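Long-range contacts in DNA mismatch repair protein MutL (Aquifex aeolicus, PDB 6LZI), which probably takes part in DNA mismatch repair, binding adenine nucleotide in an ATPase domain of the Bergerat (gyrase, Hsp90, histidine kinase, MutL) fold: residues 209-214 with 222-227; 99-104 with 135-140; 14-19 with 157-162. All blocks are in the same frame, centred on the assembly; numbering follows the deposited sequence.

Contact 1. Residues 209-214 with 222-227; sequences EELYAE and AFVSRN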
loop_
_atom_site.group_PDB
_atom_site.type_symbol
_atom_site.label_atom_id
_atom_site.label_comp_id
_atom_site.label_asym_id
_atom_site.label_seq_id
_atom_site.Cartn_x
_atom_site.Cartn_y
_atom_site.Cartn_z
ATOM N N GLU A 209 21.683 4.073 -9.408
ATOM C CA GLU A 209 22.818 3.168 -9.303
ATOM C C GLU A 209 22.533 2.292 -8.103
ATOM O O GLU A 209 22.090 2.798 -7.051
ATOM C CB GLU A 209 24.146 3.895 -9.095
ATOM C CG GLU A 209 25.326 2.931 -8.973
ATOM C CD GLU A 209 26.681 3.644 -8.873
ATOM O OE1 GLU A 209 27.728 2.946 -8.871
ATOM O OE2 GLU A 209 26.700 4.897 -8.817
ATOM N N GLU A 210 22.728 0.990 -8.286
ATOM C CA GLU A 210 22.501 0.016 -7.239
ATOM C C GLU A 210 23.810 -0.227 -6.495
ATOM O O GLU A 210 24.822 -0.539 -7.112
ATOM C CB GLU A 210 21.989 -1.280 -7.869
ATOM C CG GLU A 210 21.820 -2.438 -6.908
ATOM C CD GLU A 210 21.126 -3.619 -7.549
ATOM O OE1 GLU A 210 20.891 -3.602 -8.772
ATOM O OE2 GLU A 210 20.796 -4.559 -6.807
ATOM N N LEU A 211 23.753 -0.122 -5.176
ATOM C CA LEU A 211 24.874 -0.322 -4.269
ATOM C C LEU A 211 24.549 -1.480 -3.329
ATOM O O LEU A 211 23.390 -1.731 -3.018
ATOM C CB LEU A 211 25.102 0.907 -3.450
ATOM C CG LEU A 211 25.359 2.206 -4.229
ATOM C CD1 LEU A 211 25.422 3.418 -3.252
ATOM C CD2 LEU A 211 26.599 2.092 -5.089
ATOM N N TYR A 212 25.582 -2.177 -2.857
ATOM C CA TYR A 212 25.351 -3.370 -2.056
ATOM C C TYR A 212 26.470 -3.506 -1.025
ATOM O O TYR A 212 27.628 -3.182 -1.314
ATOM C CB TYR A 212 25.295 -4.599 -2.970
ATOM C CG TYR A 212 25.127 -5.949 -2.303
ATOM C CD1 TYR A 212 23.859 -6.459 -2.020
ATOM C CD2 TYR A 212 26.230 -6.739 -2.009
ATOM C CE1 TYR A 212 23.704 -7.701 -1.433
ATOM C CE2 TYR A 212 26.078 -7.980 -1.427
ATOM C CZ TYR A 212 24.812 -8.449 -1.142
ATOM O OH TYR A 212 24.677 -9.687 -0.554
ATOM N N ALA A 213 26.119 -3.994 0.170
ATOM C CA ALA A 213 27.120 -4.274 1.198
ATOM C C ALA A 213 26.536 -5.238 2.219
ATOM O O ALA A 213 25.388 -5.083 2.631
ATOM C CB ALA A 213 27.584 -2.991 1.894
ATOM N N GLU A 214 27.337 -6.218 2.634
ATOM C CA GLU A 214 26.843 -7.310 3.477
ATOM C C GLU A 214 27.660 -7.538 4.761
ATOM O O GLU A 214 28.707 -8.189 4.749
ATOM C CB GLU A 214 26.805 -8.596 2.660
ATOM C CG GLU A 214 26.199 -9.784 3.369
ATOM C CD GLU A 214 26.023 -10.964 2.434
ATOM O OE1 GLU A 214 25.373 -10.795 1.372
ATOM O OE2 GLU A 214 26.550 -12.053 2.754
ATOM N N ALA A 222 21.028 -0.552 -1.793
ATOM C CA ALA A 222 20.425 0.749 -2.048
ATOM C C ALA A 222 20.377 1.078 -3.534
ATOM O O ALA A 222 21.130 0.525 -4.356
ATOM C CB ALA A 222 21.158 1.875 -1.310
ATOM N N PHE A 223 19.509 2.031 -3.855
ATOM C CA PHE A 223 19.437 2.629 -5.184
ATOM C C PHE A 223 19.546 4.117 -4.976
ATOM O O PHE A 223 18.728 4.672 -4.231
ATOM C CB PHE A 223 18.108 2.276 -5.888
ATOM C CG PHE A 223 17.904 0.785 -5.993
ATOM C CD1 PHE A 223 17.368 0.067 -4.908
ATOM C CD2 PHE A 223 18.358 0.093 -7.104
ATOM C CE1 PHE A 223 17.244 -1.352 -4.973
ATOM C CE2 PHE A 223 18.259 -1.269 -7.174
ATOM C CZ PHE A 223 17.707 -2.010 -6.094
ATOM N N VAL A 224 20.541 4.748 -5.614
ATOM C CA VAL A 224 20.848 6.154 -5.361
ATOM C C VAL A 224 20.760 6.927 -6.668
ATOM O O VAL A 224 21.174 6.434 -7.723
ATOM C CB VAL A 224 22.245 6.326 -4.711
ATOM C CG1 VAL A 224 22.272 5.588 -3.399
ATOM C CG2 VAL A 224 23.307 5.807 -5.616
ATOM N N SER A 225 20.226 8.150 -6.606
ATOM C CA SER A 225 20.271 9.041 -7.763
ATOM C C SER A 225 20.586 10.430 -7.257
ATOM O O SER A 225 19.859 10.931 -6.386
ATOM C CB SER A 225 18.944 9.050 -8.516
ATOM O OG SER A 225 19.001 9.917 -9.634
ATOM N N ARG A 226 21.621 11.048 -7.813
ATOM C CA ARG A 226 22.259 12.124 -7.066
ATOM C C ARG A 226 21.717 13.514 -7.310
ATOM O O ARG A 226 21.888 14.383 -6.440
ATOM C CB ARG A 226 23.760 12.153 -7.331
ATOM C CG ARG A 226 24.437 11.130 -6.497
ATOM C CD ARG A 226 25.894 11.386 -6.345
ATOM N NE ARG A 226 26.336 10.644 -5.185
ATOM C CZ ARG A 226 26.466 11.164 -3.970
ATOM N NH1 ARG A 226 26.172 12.444 -3.739
ATOM N NH2 ARG A 226 26.884 10.391 -2.982
ATOM N N ASN A 227 21.106 13.807 -8.445
ATOM C CA ASN A 227 20.898 15.242 -8.594
ATOM C C ASN A 227 19.568 15.682 -7.971
ATOM O O ASN A 227 19.571 16.167 -6.834
ATOM C CB ASN A 227 21.091 15.629 -10.053
ATOM C CG ASN A 227 22.571 15.755 -10.400
ATOM O OD1 ASN A 227 23.326 16.415 -9.676
ATOM N ND2 ASN A 227 23.003 15.096 -11.474
#

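Contact 2. Residues 99-104 with 135-140; sequences SKFKLR and TEVEVR. With ADP (adenosine-5'-diphosphate), chain H.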
loop_
_atom_site.group_PDB
_atom_site.type_symbol
_atom_site.label_atom_id
_atom_site.label_comp_id
_atom_site.label_asym_id
_atom_site.label_seq_id
_atom_site.Cartn_x
_atom_site.Cartn_y
_atom_site.Cartn_z
ATOM N N SER A 99 -18.152 3.145 8.397
ATOM C CA SER A 99 -18.383 3.408 7.002
ATOM C C SER A 99 -19.623 2.666 6.546
ATOM O O SER A 99 -20.194 1.832 7.264
ATOM C CB SER A 99 -17.216 2.967 6.078
ATOM O OG SER A 99 -17.017 1.567 6.114
ATOM N N LYS A 100 -19.983 2.987 5.333
ATOM C CA LYS A 100 -20.926 2.245 4.485
ATOM C C LYS A 100 -20.090 1.322 3.601
ATOM O O LYS A 100 -19.442 1.761 2.642
ATOM C CB LYS A 100 -21.785 3.196 3.655
ATOM C CG LYS A 100 -22.845 4.101 4.416
ATOM C CD LYS A 100 -23.215 5.337 3.578
ATOM C CE LYS A 100 -24.478 6.088 4.049
ATOM N NZ LYS A 100 -24.676 5.970 5.510
ATOM N N PHE A 101 -20.115 0.053 3.937
ATOM C CA PHE A 101 -19.055 -0.891 3.613
ATOM C C PHE A 101 -19.619 -1.977 2.722
ATOM O O PHE A 101 -20.608 -2.624 3.083
ATOM C CB PHE A 101 -18.513 -1.484 4.938
ATOM C CG PHE A 101 -17.473 -2.555 4.760
ATOM C CD1 PHE A 101 -17.859 -3.889 4.679
ATOM C CD2 PHE A 101 -16.097 -2.252 4.854
ATOM C CE1 PHE A 101 -16.874 -4.884 4.535
ATOM C CE2 PHE A 101 -15.138 -3.253 4.700
ATOM C CZ PHE A 101 -15.513 -4.537 4.568
ATOM N N LYS A 102 -18.992 -2.224 1.569
ATOM C CA LYS A 102 -19.321 -3.446 0.857
ATOM C C LYS A 102 -18.072 -4.298 0.674
ATOM O O LYS A 102 -17.009 -3.787 0.382
ATOM C CB LYS A 102 -19.932 -3.159 -0.534
ATOM C CG LYS A 102 -21.352 -2.654 -0.512
ATOM C CD LYS A 102 -21.941 -2.599 -1.898
ATOM C CE LYS A 102 -23.271 -1.819 -1.881
ATOM N NZ LYS A 102 -23.490 -1.240 -3.244
ATOM N N LEU A 103 -18.202 -5.592 0.791
ATOM C CA LEU A 103 -17.090 -6.453 0.381
ATOM C C LEU A 103 -17.648 -7.523 -0.535
ATOM O O LEU A 103 -18.597 -8.191 -0.171
ATOM C CB LEU A 103 -16.434 -7.124 1.568
ATOM C CG LEU A 103 -15.309 -8.193 1.351
ATOM C CD1 LEU A 103 -14.226 -8.172 2.504
ATOM C CD2 LEU A 103 -15.822 -9.574 1.267
ATOM N N ARG A 104 -17.096 -7.663 -1.727
ATOM C CA ARG A 104 -17.479 -8.770 -2.583
ATOM C C ARG A 104 -16.242 -9.628 -2.844
ATOM O O ARG A 104 -15.137 -9.106 -2.965
ATOM C CB ARG A 104 -18.124 -8.275 -3.912
ATOM C CG ARG A 104 -17.201 -7.467 -4.861
ATOM C CD ARG A 104 -18.054 -7.043 -6.095
ATOM N NE ARG A 104 -19.075 -6.082 -5.636
ATOM C CZ ARG A 104 -18.823 -4.779 -5.482
ATOM N NH1 ARG A 104 -17.599 -4.301 -5.720
ATOM N NH2 ARG A 104 -19.780 -3.928 -5.055
ATOM N N THR A 135 -11.108 -10.238 -4.778
ATOM C CA THR A 135 -11.846 -9.512 -3.733
ATOM C C THR A 135 -11.884 -8.036 -4.048
ATOM O O THR A 135 -10.908 -7.482 -4.549
ATOM C CB THR A 135 -11.150 -9.726 -2.354
ATOM O OG1 THR A 135 -11.119 -11.127 -2.063
ATOM C CG2 THR A 135 -11.867 -9.019 -1.235
ATOM N N GLU A 136 -13.033 -7.407 -3.814
ATOM C CA GLU A 136 -13.192 -5.977 -4.006
ATOM C C GLU A 136 -13.876 -5.432 -2.756
ATOM O O GLU A 136 -14.913 -5.953 -2.351
ATOM C CB GLU A 136 -14.034 -5.712 -5.274
ATOM C CG GLU A 136 -14.133 -4.220 -5.514
ATOM C CD GLU A 136 -14.500 -3.989 -6.972
ATOM O OE1 GLU A 136 -13.749 -3.266 -7.634
ATOM O OE2 GLU A 136 -15.406 -4.722 -7.403
ATOM N N VAL A 137 -13.300 -4.395 -2.134
ATOM C CA VAL A 137 -13.869 -3.783 -0.940
ATOM C C VAL A 137 -14.134 -2.320 -1.275
ATOM O O VAL A 137 -13.275 -1.639 -1.878
ATOM C CB VAL A 137 -12.878 -3.935 0.244
ATOM C CG1 VAL A 137 -13.510 -3.356 1.538
ATOM C CG2 VAL A 137 -12.592 -5.402 0.413
ATOM N N GLU A 138 -15.343 -1.841 -0.942
ATOM C CA GLU A 138 -15.726 -0.443 -1.160
ATOM C C GLU A 138 -16.077 0.119 0.196
ATOM O O GLU A 138 -16.954 -0.413 0.868
ATOM C CB GLU A 138 -16.938 -0.336 -2.096
ATOM C CG GLU A 138 -16.520 -0.915 -3.412
ATOM C CD GLU A 138 -17.562 -0.784 -4.479
ATOM O OE1 GLU A 138 -18.563 -0.101 -4.216
ATOM O OE2 GLU A 138 -17.355 -1.377 -5.558
ATOM N N VAL A 139 -15.382 1.186 0.583
ATOM C CA VAL A 139 -15.615 1.887 1.848
ATOM C C VAL A 139 -16.100 3.307 1.531
ATOM O O VAL A 139 -15.374 4.094 0.898
ATOM C CB VAL A 139 -14.309 1.905 2.660
ATOM C CG1 VAL A 139 -14.495 2.638 3.945
ATOM C CG2 VAL A 139 -13.922 0.412 2.853
ATOM N N ARG A 140 -17.371 3.577 1.831
ATOM C CA ARG A 140 -17.971 4.857 1.489
ATOM C C ARG A 140 -18.273 5.660 2.733
ATOM O O ARG A 140 -18.652 5.081 3.745
ATOM C CB ARG A 140 -19.279 4.673 0.703
ATOM C CG ARG A 140 -19.017 4.236 -0.762
ATOM C CD ARG A 140 -20.326 4.202 -1.574
ATOM N NE ARG A 140 -19.938 4.053 -2.979
ATOM C CZ ARG A 140 -19.550 5.065 -3.772
ATOM N NH1 ARG A 140 -19.509 6.326 -3.326
ATOM N NH2 ARG A 140 -19.181 4.816 -5.013
HETATM P PB ADP H . -6.395 -9.983 9.418
HETATM O O1B ADP H . -5.989 -9.643 8.024
HETATM O O2B ADP H . -6.602 -11.508 9.612
HETATM O O3B ADP H . -5.423 -9.440 10.442
HETATM P PA ADP H . -8.709 -8.523 8.563
HETATM O O1A ADP H . -9.907 -7.988 9.292
HETATM O O2A ADP H . -7.910 -7.505 7.824
HETATM O O3A ADP H . -7.812 -9.308 9.715
HETATM O "O5'" ADP H . -9.173 -9.561 7.416
HETATM C "C5'" ADP H . -9.816 -10.691 8.010
HETATM C "C4'" ADP H . -9.670 -11.919 7.116
HETATM O "O4'" ADP H . -10.404 -11.716 5.935
HETATM C "C3'" ADP H . -8.267 -12.270 6.664
HETATM O "O3'" ADP H . -7.660 -13.176 7.625
HETATM C "C2'" ADP H . -8.519 -13.012 5.366
HETATM O "O2'" ADP H . -8.863 -14.370 5.796
HETATM C "C1'" ADP H . -9.785 -12.375 4.848
HETATM N N9 ADP H . -9.529 -11.346 3.848
HETATM C C8 ADP H . -9.621 -9.996 3.995
HETATM N N7 ADP H . -9.332 -9.357 2.830
HETATM C C5 ADP H . -9.029 -10.351 1.954
HETATM C C6 ADP H . -8.630 -10.341 0.544
HETATM N N6 ADP H . -8.470 -9.158 -0.110
HETATM N N1 ADP H . -8.405 -11.546 -0.049
HETATM C C2 ADP H . -8.548 -12.725 0.687
HETATM N N3 ADP H . -8.930 -12.805 1.959
HETATM C C4 ADP H . -9.189 -11.632 2.600
HETATM O O HOH W 1 -19.928 0.845 0.097
HETATM O O HOH W 2 -20.966 -1.322 -4.959
#

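Contact 3. Residues 14-19 with 157-162; sequences ESPVDV and DTERRK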
loop_
_atom_site.group_PDB
_atom_site.type_symbol
_atom_site.label_atom_id
_atom_site.label_comp_id
_atom_site.label_asym_id
_atom_site.label_seq_id
_atom_site.Cartn_x
_atom_site.Cartn_y
_atom_site.Cartn_z
ATOM N N GLU A 14 -8.014 6.167 11.424
ATOM C CA GLU A 14 -8.164 7.600 11.672
ATOM C C GLU A 14 -8.487 8.370 10.410
ATOM O O GLU A 14 -8.963 9.500 10.502
ATOM C CB GLU A 14 -6.872 8.150 12.281
ATOM C CG GLU A 14 -6.557 7.334 13.505
ATOM C CD GLU A 14 -5.394 7.885 14.285
ATOM O OE1 GLU A 14 -4.291 7.985 13.725
ATOM O OE2 GLU A 14 -5.638 8.228 15.464
ATOM N N SER A 15 -8.174 7.819 9.248
ATOM C CA SER A 15 -8.296 8.573 8.006
ATOM C C SER A 15 -8.303 7.595 6.851
ATOM O O SER A 15 -8.008 6.405 7.019
ATOM C CB SER A 15 -7.169 9.625 7.843
ATOM O OG SER A 15 -5.900 9.096 7.522
ATOM N N PRO A 16 -8.626 8.061 5.663
ATOM C CA PRO A 16 -8.641 7.160 4.489
ATOM C C PRO A 16 -7.350 6.394 4.258
ATOM O O PRO A 16 -7.440 5.237 3.877
ATOM C CB PRO A 16 -8.946 8.096 3.302
ATOM C CG PRO A 16 -9.835 9.222 4.016
ATOM C CD PRO A 16 -9.157 9.427 5.382
ATOM N N VAL A 17 -6.164 6.971 4.482
ATOM C CA VAL A 17 -4.951 6.204 4.211
ATOM C C VAL A 17 -4.903 4.948 5.074
ATOM O O VAL A 17 -4.384 3.900 4.642
ATOM C CB VAL A 17 -3.716 7.111 4.408
ATOM C CG1 VAL A 17 -3.428 7.331 5.853
ATOM C CG2 VAL A 17 -2.457 6.497 3.663
ATOM N N ASP A 18 -5.464 5.004 6.269
ATOM C CA ASP A 18 -5.382 3.839 7.150
ATOM C C ASP A 18 -6.224 2.707 6.593
ATOM O O ASP A 18 -5.904 1.525 6.766
ATOM C CB ASP A 18 -5.877 4.161 8.551
ATOM C CG ASP A 18 -5.037 5.203 9.240
ATOM O OD1 ASP A 18 -3.785 5.181 9.092
ATOM O OD2 ASP A 18 -5.628 6.092 9.908
ATOM N N VAL A 19 -7.372 3.075 6.015
ATOM C CA VAL A 19 -8.212 2.118 5.328
ATOM C C VAL A 19 -7.472 1.478 4.151
ATOM O O VAL A 19 -7.498 0.246 3.976
ATOM C CB VAL A 19 -9.495 2.778 4.857
ATOM C CG1 VAL A 19 -10.306 1.706 4.074
ATOM C CG2 VAL A 19 -10.273 3.307 6.035
ATOM N N ASP A 157 -6.840 17.113 -0.888
ATOM C CA ASP A 157 -5.563 16.959 -1.557
ATOM C C ASP A 157 -4.482 16.424 -0.616
ATOM O O ASP A 157 -3.578 15.706 -1.057
ATOM C CB ASP A 157 -5.110 18.267 -2.215
ATOM C CG ASP A 157 -4.364 17.993 -3.500
ATOM O OD1 ASP A 157 -5.052 17.612 -4.470
ATOM O OD2 ASP A 157 -3.109 18.068 -3.513
ATOM N N THR A 158 -4.558 16.763 0.676
ATOM C CA THR A 158 -3.649 16.170 1.643
ATOM C C THR A 158 -3.917 14.666 1.807
ATOM O O THR A 158 -2.975 13.855 1.864
ATOM C CB THR A 158 -3.780 16.907 2.983
ATOM O OG1 THR A 158 -3.427 18.287 2.810
ATOM C CG2 THR A 158 -2.862 16.301 3.995
ATOM N N GLU A 159 -5.191 14.274 1.870
ATOM C CA GLU A 159 -5.478 12.848 2.004
ATOM C C GLU A 159 -5.038 12.106 0.783
ATOM O O GLU A 159 -4.578 10.970 0.890
ATOM C CB GLU A 159 -6.963 12.600 2.208
ATOM C CG GLU A 159 -7.387 12.439 3.643
ATOM C CD GLU A 159 -6.471 11.488 4.433
ATOM O OE1 GLU A 159 -6.329 10.243 4.165
ATOM O OE2 GLU A 159 -5.918 12.041 5.369
ATOM N N ARG A 160 -5.161 12.748 -0.384
ATOM C CA ARG A 160 -4.753 12.110 -1.632
ATOM C C ARG A 160 -3.270 11.785 -1.619
ATOM O O ARG A 160 -2.851 10.655 -1.931
ATOM C CB ARG A 160 -5.039 13.038 -2.800
ATOM C CG ARG A 160 -6.519 13.228 -3.178
ATOM C CD ARG A 160 -6.742 14.571 -3.948
ATOM N NE ARG A 160 -8.170 14.800 -4.190
ATOM C CZ ARG A 160 -8.726 15.975 -4.465
ATOM N NH1 ARG A 160 -7.980 17.076 -4.557
ATOM N NH2 ARG A 160 -10.044 16.046 -4.636
ATOM N N ARG A 161 -2.456 12.755 -1.187
ATOM C CA ARG A 161 -1.018 12.550 -1.247
ATOM C C ARG A 161 -0.585 11.451 -0.281
ATOM O O ARG A 161 0.327 10.669 -0.600
ATOM C CB ARG A 161 -0.299 13.896 -0.994
ATOM C CG ARG A 161 -0.422 14.950 -2.137
ATOM C CD ARG A 161 0.270 16.302 -1.782
ATOM N NE ARG A 161 0.877 16.276 -0.442
ATOM C CZ ARG A 161 0.397 16.924 0.619
ATOM N NH1 ARG A 161 -0.687 17.681 0.504
ATOM N NH2 ARG A 161 1.007 16.827 1.795
ATOM N N LYS A 162 -1.278 11.316 0.857
ATOM C CA LYS A 162 -0.904 10.274 1.808
ATOM C C LYS A 162 -1.170 8.899 1.222
ATOM O O LYS A 162 -0.349 8.009 1.369
ATOM C CB LYS A 162 -1.644 10.433 3.134
ATOM C CG LYS A 162 -1.270 11.679 3.897
ATOM C CD LYS A 162 -2.431 12.151 4.774
ATOM C CE LYS A 162 -2.731 11.214 5.942
ATOM N NZ LYS A 162 -3.891 11.706 6.857
#

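Contact 1. Residues 209-214 with 222-227
Ala222 O is held by two neighbouring groups of the facing strand. Leu211 N donates to Ala222 O at 2.8 Å, nearly straight (169°). The CA-H of Glu210 points at the same oxygen, with Glu210 CA 3.2 Å from Ala222 O. Glu209 O is gripped in the same way by Val224 N, at 2.9 Å, and by the CA-H of Phe223. Glu209 N to Val224 O and Ala222 N to Leu211 O complete two hydrogen-bonded pairs. Glu210 and Phe223 form the non-hydrogen-bonded pair between them. This is an antiparallel beta hairpin, and strand 209-213 is an edge strand, within this chain, of a five-stranded mixed sheet. On one face Glu210 runs beside the Phe223 ring. Its CG is anti to the backbone N (chi1 175°) and the chain then stays extended, which lays Glu210 CD 3.7 Å from Phe223 CE2. The carboxylate and ring planes are 40° apart, so the two do not stack flat. The carboxylate forms its salt bridge with Arg221. Phe223 also packs on Leu196 and Val200 of helix 196-204. On the other face Leu211 crosses Val224 at about a right angle, with Leu211 CD1 3.8 Å from Val224 CG1. Leu298 of helix 292-298 covers Leu211 and Ala222 on that side.

Contact 2. Residues 99-104 with 135-140
Arg104 NH1 joins two glutamates of the facing strand in a salt-bridge network. Arg104 NH1 donates to Glu138 OE2 at 2.9 Å in a nearly straight bond (169°). The bond from Arg104 NH1 to Glu136 OE2, at 2.8 Å, is bent to 132°. Both oxygens are met from above their carboxylate planes, while both partners lie at the edge of the guanidinium. Arg104 CG sits between the backbone N and the carbonyl carbon (chi1 65°), and the chain bends again at chi3, which turns NH1 toward these glutamates. Arg104 NE forms a salt bridge with Glu115, and Glu136 has a second bridge to Arg48. With alanine in place of Arg104, Glu138 would probably lose its bridge and Glu115 its partner at NE, while Glu136 would keep only Arg48 of its two. A water donates to Glu138 OE1 (water O to Glu138 OE1 2.8 Å) and accepts from Lys102 NZ and, weakly, from Arg104 NH2. Six backbone bonds tie the antiparallel strands, among them Arg104 N to Glu136 O at 2.8 Å. The opposite face is apolar. Phe101 CE2 lies 3.6 Å from Val137 CG1, and Leu103 CD1 lies 3.8 Å from Val137 CG2. Ser99 CB presses tightly on Val139 CG1, at 3.5 Å. At the far end, Thr135 lines the ADP pocket, and its hydroxyl is hydrogen-bonded to Ser105. The apolar face is covered by helix 91-96, through Leu92 and Ile95. In the sheet, strand 113-119 flanks segment 99-104 and strand 46-51 flanks segment 135-140.

Contact 3. Residues 14-19 with 157-162
Lys162 of helix 156-173 crosses Val17, in the first turn of helix 16-29, at about a right angle. Lys162 CB rests 4.1 Å from Val17 CG2. The chain bends at chi3 (69°), and Lys162 CE then comes 3.9 Å from Val17 CG1. The tip, Lys162 NZ, makes a weak bond to Ser15 OG at 3.4 Å. Its main partner is in its own helix: NZ forms a salt bridge with Glu159 OE2, on the syn side of that oxygen. The 2.5 Å between Lys162 NZ and Glu159 OE2 is unusually short and should be read with caution. Val17 CG1 thus meets CE, while Val17 CG2 meets CB and lies 3.5 Å from the backbone Lys162 O. Glu159 lies buried beside Lys162 and turns its other oxygen to the backbone. Val17 N donates to Glu159 OE1 at 3.3 Å and 143°, nearly along the C-O axis of the acceptor. Glu159 OE1 also sits 3.2 Å from Pro16 CD, and the proline ring crosses the glutamate chain at about a right angle. Each carboxylate oxygen has a partner: OE2 the lysine ammonium, OE1 the backbone N-H of Val17, by a rather long bond. The N-terminal end of helix 16-29 would probably help to stabilise the negative charge. Ile47 and Leu142 also pack on Pro16. Ser15 holds the N-cap position and Pro16 opens the first turn, a common place for proline. Helix 16-29 carries Asn26 and Ser27 of the ADP pocket further along. It is the helix that supplies the nucleotide-binding asparagine in the Bergerat fold.

Contacts 2 and 3 belong to the same nucleotide-binding part of the chain. They touch where Val139 packs on Val19, and contact 2 is nested in the loop that contact 3 closes. Contact 1 lies apart in another sheet, its nearest atoms about 29 Å from contact 2 and about 20 Å from contact 3. Contacts 1 and 2 both pair antiparallel strands through regular backbone bonds. Contacts 1 and 3 are buried, contact 1 with helices on both faces. Contact 2 is partly buried, with an apolar face toward a helix and a charged face with bound water. Contact 3 joins two helices through side chains and a long backbone N-H bond to a buried glutamate, itself paired with a lysine of its own helix.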